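Local structure of hypothetical protein DUF871 (Enterococcus faecalis, 2P0O) at residues L141-Y147 against L172-F177; N164-K168 against P214-A218. The protein is of unknown function in the cell, though its TIM barrel and C-terminal domain match the 6-phospho-N-acetylmuramidase family, so it probably acts on a phosphorylated muramic sugar. All coordinates share one frame; numbering follows the deposited sequence.

Both contacts sit in the closed eight-stranded parallel barrel of the N-terminal domain, their centres about 9 Å apart. Contact 1 pairs strands 141-144 and 173-178, the sixth and seventh of the barrel, and contact 2 sets helix 157-169, which connects those strands, against the loop leading into strand 218-221, the eighth. Along the chain the segments alternate: 141-147, 164-168, 172-177, 214-218. Direct bonds tie the contacts together, among them His145 NE2 to Asn164 OD1 at 2.7 Å and Asp217 N to Val174 O at 2.8 Å. Strand, covering helix and the next strand's entry thus form one continuous piece of barrel wall.

Contact 1: L141-Y147 against L172-F177; sequences LEAWHNY and LQVFTF
Two neighbouring parallel strands of the TIM barrel, 141-144 and 173-178, meet here as the strands of a right-handed beta-alpha-beta unit whose helix is 157-169. The amide of Ala143 binds Gln173 O at 2.7 Å, Ala143 O takes the amide of Phe175, and His145 N closes the series on Phe175 O at 2.9 Å in a nearly straight bond (178°); Gln173 N to Leu141 O, at the start, is weak.

Glu142, Trp144 and Phe175 share the face of the sheet turned to the barrel interior, where Met67 of strand 65-70 also packs. The six-membered ring of Trp144 forms an offset stack with Phe175, centroids 4.5 Å apart, while Phe175 CB lies over the indole's five-membered ring as a CH-pi contact. The same face of the Phe175 ring receives the Glu142 carboxylate, laid almost flat over its rim with the planes only 17° apart. With its chain extended beyond CG (chi2 -179°), Glu142 reaches far enough for OE1 to accept Trp144 NE1 through its anti lone pair at 3.3 Å, a bond that helps fix the indole's rotation.

Just past strand 141-144, the edge of the His145 ring meets Val174 CG1, which lies on the other face of the sheet, and NE2 of His145 bonds to Asn164 of the covering helix. Farther along, Phe177 extends the aromatic cluster: its CZ comes 3.7 Å from Trp144 CE3, and Tyr147 turns its edge to the Phe177 face in a T-shaped pair, placing Tyr147 CD2 over the middle of the ring.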
# COMPACT_ATOMS: atom_id res chain seq x y z
N LEU A 141 17.39 10.77 -6.15
CA LEU A 141 17.16 11.21 -4.80
C LEU A 141 15.75 10.83 -4.40
O LEU A 141 14.80 11.17 -5.10
CB LEU A 141 17.36 12.72 -4.68
CG LEU A 141 18.79 13.24 -4.86
CD1 LEU A 141 18.86 14.77 -4.77
CD2 LEU A 141 19.79 12.56 -3.91
N GLU A 142 15.62 10.10 -3.29
CA GLU A 142 14.32 9.60 -2.85
C GLU A 142 14.03 10.17 -1.48
O GLU A 142 14.77 9.90 -0.52
CB GLU A 142 14.31 8.07 -2.80
CG GLU A 142 14.68 7.46 -4.14
CD GLU A 142 14.67 5.94 -4.20
OE1 GLU A 142 14.49 5.26 -3.16
OE2 GLU A 142 14.81 5.42 -5.33
N ALA A 143 12.98 10.98 -1.37
CA ALA A 143 12.62 11.52 -0.07
C ALA A 143 11.67 10.54 0.57
O ALA A 143 10.56 10.34 0.05
CB ALA A 143 11.99 12.90 -0.22
N TRP A 144 12.13 9.87 1.63
CA TRP A 144 11.32 8.87 2.36
C TRP A 144 10.70 9.44 3.62
O TRP A 144 11.39 10.03 4.47
CB TRP A 144 12.16 7.67 2.79
CG TRP A 144 12.56 6.77 1.71
CD1 TRP A 144 13.48 7.04 0.73
CD2 TRP A 144 12.10 5.44 1.48
NE1 TRP A 144 13.60 5.97 -0.11
CE2 TRP A 144 12.76 4.97 0.32
CE3 TRP A 144 11.16 4.61 2.11
CZ2 TRP A 144 12.55 3.68 -0.20
CZ3 TRP A 144 10.93 3.33 1.59
CH2 TRP A 144 11.63 2.88 0.44
N HIS A 145 9.40 9.27 3.74
CA HIS A 145 8.73 9.57 4.99
C HIS A 145 9.08 8.52 6.01
O HIS A 145 9.57 7.44 5.68
CB HIS A 145 7.23 9.58 4.78
CG HIS A 145 6.75 10.81 4.09
ND1 HIS A 145 6.52 11.99 4.76
CD2 HIS A 145 6.44 11.04 2.79
CE1 HIS A 145 6.10 12.90 3.90
NE2 HIS A 145 6.05 12.35 2.70
N ASN A 146 8.85 8.85 7.26
CA ASN A 146 9.04 7.94 8.33
C ASN A 146 7.80 7.12 8.56
O ASN A 146 6.76 7.38 7.95
CB ASN A 146 9.34 8.75 9.58
CG ASN A 146 10.67 9.49 9.49
OD1 ASN A 146 11.61 9.01 8.87
ND2 ASN A 146 10.75 10.64 10.16
N TYR A 147 7.91 6.12 9.45
CA TYR A 147 6.73 5.44 10.00
C TYR A 147 6.62 5.63 11.50
O TYR A 147 7.56 6.11 12.14
CB TYR A 147 6.66 3.96 9.62
CG TYR A 147 7.92 3.18 9.92
CD1 TYR A 147 8.28 2.90 11.23
CD2 TYR A 147 8.74 2.73 8.89
CE1 TYR A 147 9.45 2.18 11.53
CE2 TYR A 147 9.91 2.01 9.17
CZ TYR A 147 10.24 1.73 10.49
OH TYR A 147 11.37 1.02 10.80
N LEU A 172 12.23 15.98 -6.42
CA LEU A 172 12.49 14.73 -5.69
C LEU A 172 11.40 13.66 -5.86
O LEU A 172 10.28 13.98 -6.25
CB LEU A 172 12.69 15.03 -4.21
CG LEU A 172 13.68 16.17 -3.92
CD1 LEU A 172 13.57 16.63 -2.48
CD2 LEU A 172 15.10 15.72 -4.22
N GLN A 173 11.74 12.40 -5.60
CA GLN A 173 10.77 11.32 -5.54
C GLN A 173 10.24 11.23 -4.09
O GLN A 173 10.97 11.46 -3.14
CB GLN A 173 11.41 10.00 -5.92
CG GLN A 173 11.58 9.73 -7.43
CD GLN A 173 12.51 8.55 -7.70
OE1 GLN A 173 13.74 8.68 -7.61
NE2 GLN A 173 11.93 7.39 -8.00
N VAL A 174 8.96 10.88 -3.96
CA VAL A 174 8.29 10.79 -2.66
C VAL A 174 7.92 9.34 -2.39
O VAL A 174 7.21 8.72 -3.18
CB VAL A 174 7.01 11.65 -2.61
CG1 VAL A 174 6.22 11.39 -1.29
CG2 VAL A 174 7.38 13.10 -2.76
N PHE A 175 8.43 8.81 -1.27
CA PHE A 175 8.20 7.45 -0.82
C PHE A 175 7.52 7.52 0.56
O PHE A 175 7.89 8.33 1.44
CB PHE A 175 9.54 6.71 -0.65
CG PHE A 175 10.15 6.20 -1.94
CD1 PHE A 175 10.58 7.07 -2.92
CD2 PHE A 175 10.35 4.83 -2.14
CE1 PHE A 175 11.16 6.58 -4.10
CE2 PHE A 175 10.94 4.34 -3.31
CZ PHE A 175 11.32 5.21 -4.30
N THR A 176 6.57 6.62 0.77
CA THR A 176 5.77 6.61 1.97
C THR A 176 5.49 5.17 2.40
O THR A 176 5.59 4.23 1.59
CB THR A 176 4.43 7.36 1.71
OG1 THR A 176 3.70 7.44 2.94
CG2 THR A 176 3.58 6.62 0.70
N PHE A 177 5.12 4.98 3.66
CA PHE A 177 4.77 3.67 4.16
C PHE A 177 3.27 3.50 4.40
O PHE A 177 2.54 4.48 4.62
CB PHE A 177 5.49 3.38 5.50
CG PHE A 177 6.99 3.27 5.37
CD1 PHE A 177 7.58 2.06 4.99
CD2 PHE A 177 7.80 4.36 5.63
CE1 PHE A 177 8.97 1.93 4.88
CE2 PHE A 177 9.20 4.26 5.56
CZ PHE A 177 9.79 3.04 5.15

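Contact 2: N164-K168 against P214-A218; sequences NRWLK and PYVDA. With NA (sodium ion), chain C.
On the outer layer of the TIM barrel, helix 157-169 packs against the loop between helix 203-212 and strand 218-221, a loop that also helps bind a sodium ion. Tyr215 contributes most of the loop's contact with the helix. Arg165 CG sits over one face of its ring in a CH-pi contact, 3.4 Å from the centroid, and Lys168 CG meets the ring at its edge, so the aliphatic parts of two basic residues about one turn apart cover one face and one edge of the ring. Beside them Asn164 CB packs on Tyr215 CB at 3.8 Å.

Bends at chi2 and chi3 (-74° and -75°) curl the Lys168 chain past Tyr215 O and bring its ammonium to Asp217. There NZ forms a forked salt bridge, 3.0 Å from both OD1 and OD2, using the syn lone pair of each. OD2 also accepts the amide of Val174, so this carboxylate ties both helix and neighbouring strand to the loop. Val216 points its side chain away from the helix, while Val216 O coordinates the sodium at 2.5 Å, alongside the carbonyls of Met211 and Asp213. The three carbonyls form a sodium site at the C-terminal end of helix 203-212, in an alpha-to-beta loop of the TIM barrel.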
# COMPACT_ATOMS: atom_id res chain seq x y z
N ASN A 164 4.72 16.90 0.30
CA ASN A 164 4.97 16.18 -0.93
C ASN A 164 4.99 17.09 -2.17
O ASN A 164 5.83 16.91 -3.06
CB ASN A 164 3.97 15.02 -1.09
CG ASN A 164 4.10 13.97 0.00
OD1 ASN A 164 5.12 13.90 0.72
ND2 ASN A 164 3.07 13.14 0.15
N ARG A 165 4.06 18.04 -2.22
CA ARG A 165 4.00 18.99 -3.33
C ARG A 165 5.30 19.77 -3.44
O ARG A 165 5.86 19.90 -4.52
CB ARG A 165 2.82 19.94 -3.16
CG ARG A 165 1.74 19.76 -4.21
CD ARG A 165 0.57 20.79 -4.11
NE ARG A 165 0.97 22.11 -3.60
CZ ARG A 165 1.36 23.13 -4.37
NH1 ARG A 165 1.42 23.01 -5.69
NH2 ARG A 165 1.69 24.28 -3.79
N TRP A 166 5.75 20.28 -2.29
CA TRP A 166 7.03 20.95 -2.15
C TRP A 166 8.16 20.05 -2.61
O TRP A 166 8.94 20.43 -3.50
CB TRP A 166 7.22 21.35 -0.68
CG TRP A 166 8.53 22.02 -0.35
CD1 TRP A 166 8.92 23.29 -0.71
CD2 TRP A 166 9.59 21.49 0.46
NE1 TRP A 166 10.17 23.57 -0.18
CE2 TRP A 166 10.60 22.49 0.54
CE3 TRP A 166 9.79 20.27 1.13
CZ2 TRP A 166 11.79 22.29 1.25
CZ3 TRP A 166 10.97 20.09 1.83
CH2 TRP A 166 11.95 21.08 1.88
N LEU A 167 8.24 18.85 -2.04
CA LEU A 167 9.27 17.87 -2.42
C LEU A 167 9.30 17.66 -3.93
O LEU A 167 10.36 17.74 -4.54
CB LEU A 167 9.12 16.53 -1.67
CG LEU A 167 9.34 16.56 -0.15
CD1 LEU A 167 8.78 15.31 0.55
CD2 LEU A 167 10.79 16.78 0.24
N LYS A 168 8.14 17.42 -4.53
CA LYS A 168 8.08 17.17 -5.97
C LYS A 168 8.45 18.41 -6.79
O LYS A 168 9.03 18.31 -7.87
CB LYS A 168 6.68 16.67 -6.39
CG LYS A 168 6.23 15.35 -5.73
CD LYS A 168 6.93 14.13 -6.29
CE LYS A 168 6.41 13.76 -7.67
NZ LYS A 168 7.40 12.97 -8.43
N PRO A 214 -1.21 12.14 -6.87
CA PRO A 214 -0.26 12.58 -7.89
C PRO A 214 1.11 12.98 -7.33
O PRO A 214 2.07 13.13 -8.10
CB PRO A 214 -0.96 13.77 -8.54
CG PRO A 214 -1.95 14.24 -7.53
CD PRO A 214 -2.38 13.04 -6.77
N TYR A 215 1.22 13.12 -6.02
CA TYR A 215 2.49 13.51 -5.40
C TYR A 215 3.23 12.42 -4.63
O TYR A 215 4.20 12.71 -3.94
CB TYR A 215 2.27 14.73 -4.50
CG TYR A 215 1.71 15.89 -5.27
CD1 TYR A 215 2.53 16.62 -6.14
CD2 TYR A 215 0.37 16.24 -5.18
CE1 TYR A 215 2.02 17.69 -6.89
CE2 TYR A 215 -0.16 17.30 -5.91
CZ TYR A 215 0.67 18.02 -6.76
OH TYR A 215 0.15 19.08 -7.48
N VAL A 216 2.75 11.18 -4.73
CA VAL A 216 3.43 10.04 -4.11
C VAL A 216 3.96 9.17 -5.24
O VAL A 216 3.24 8.87 -6.21
CB VAL A 216 2.46 9.21 -3.23
CG1 VAL A 216 3.17 7.97 -2.64
CG2 VAL A 216 1.86 10.10 -2.12
N ASP A 217 5.21 8.74 -5.14
CA ASP A 217 5.76 7.93 -6.21
C ASP A 217 5.81 6.46 -5.84
O ASP A 217 5.74 5.59 -6.72
CB ASP A 217 7.14 8.45 -6.63
CG ASP A 217 7.07 9.89 -7.10
OD1 ASP A 217 6.50 10.13 -8.19
OD2 ASP A 217 7.57 10.78 -6.39
N ALA A 218 5.86 6.17 -4.54
CA ALA A 218 6.01 4.79 -4.08
C ALA A 218 5.39 4.53 -2.73
O ALA A 218 5.36 5.43 -1.87
CB ALA A 218 7.48 4.39 -4.08
NA NA C . 1.04 8.59 -7.35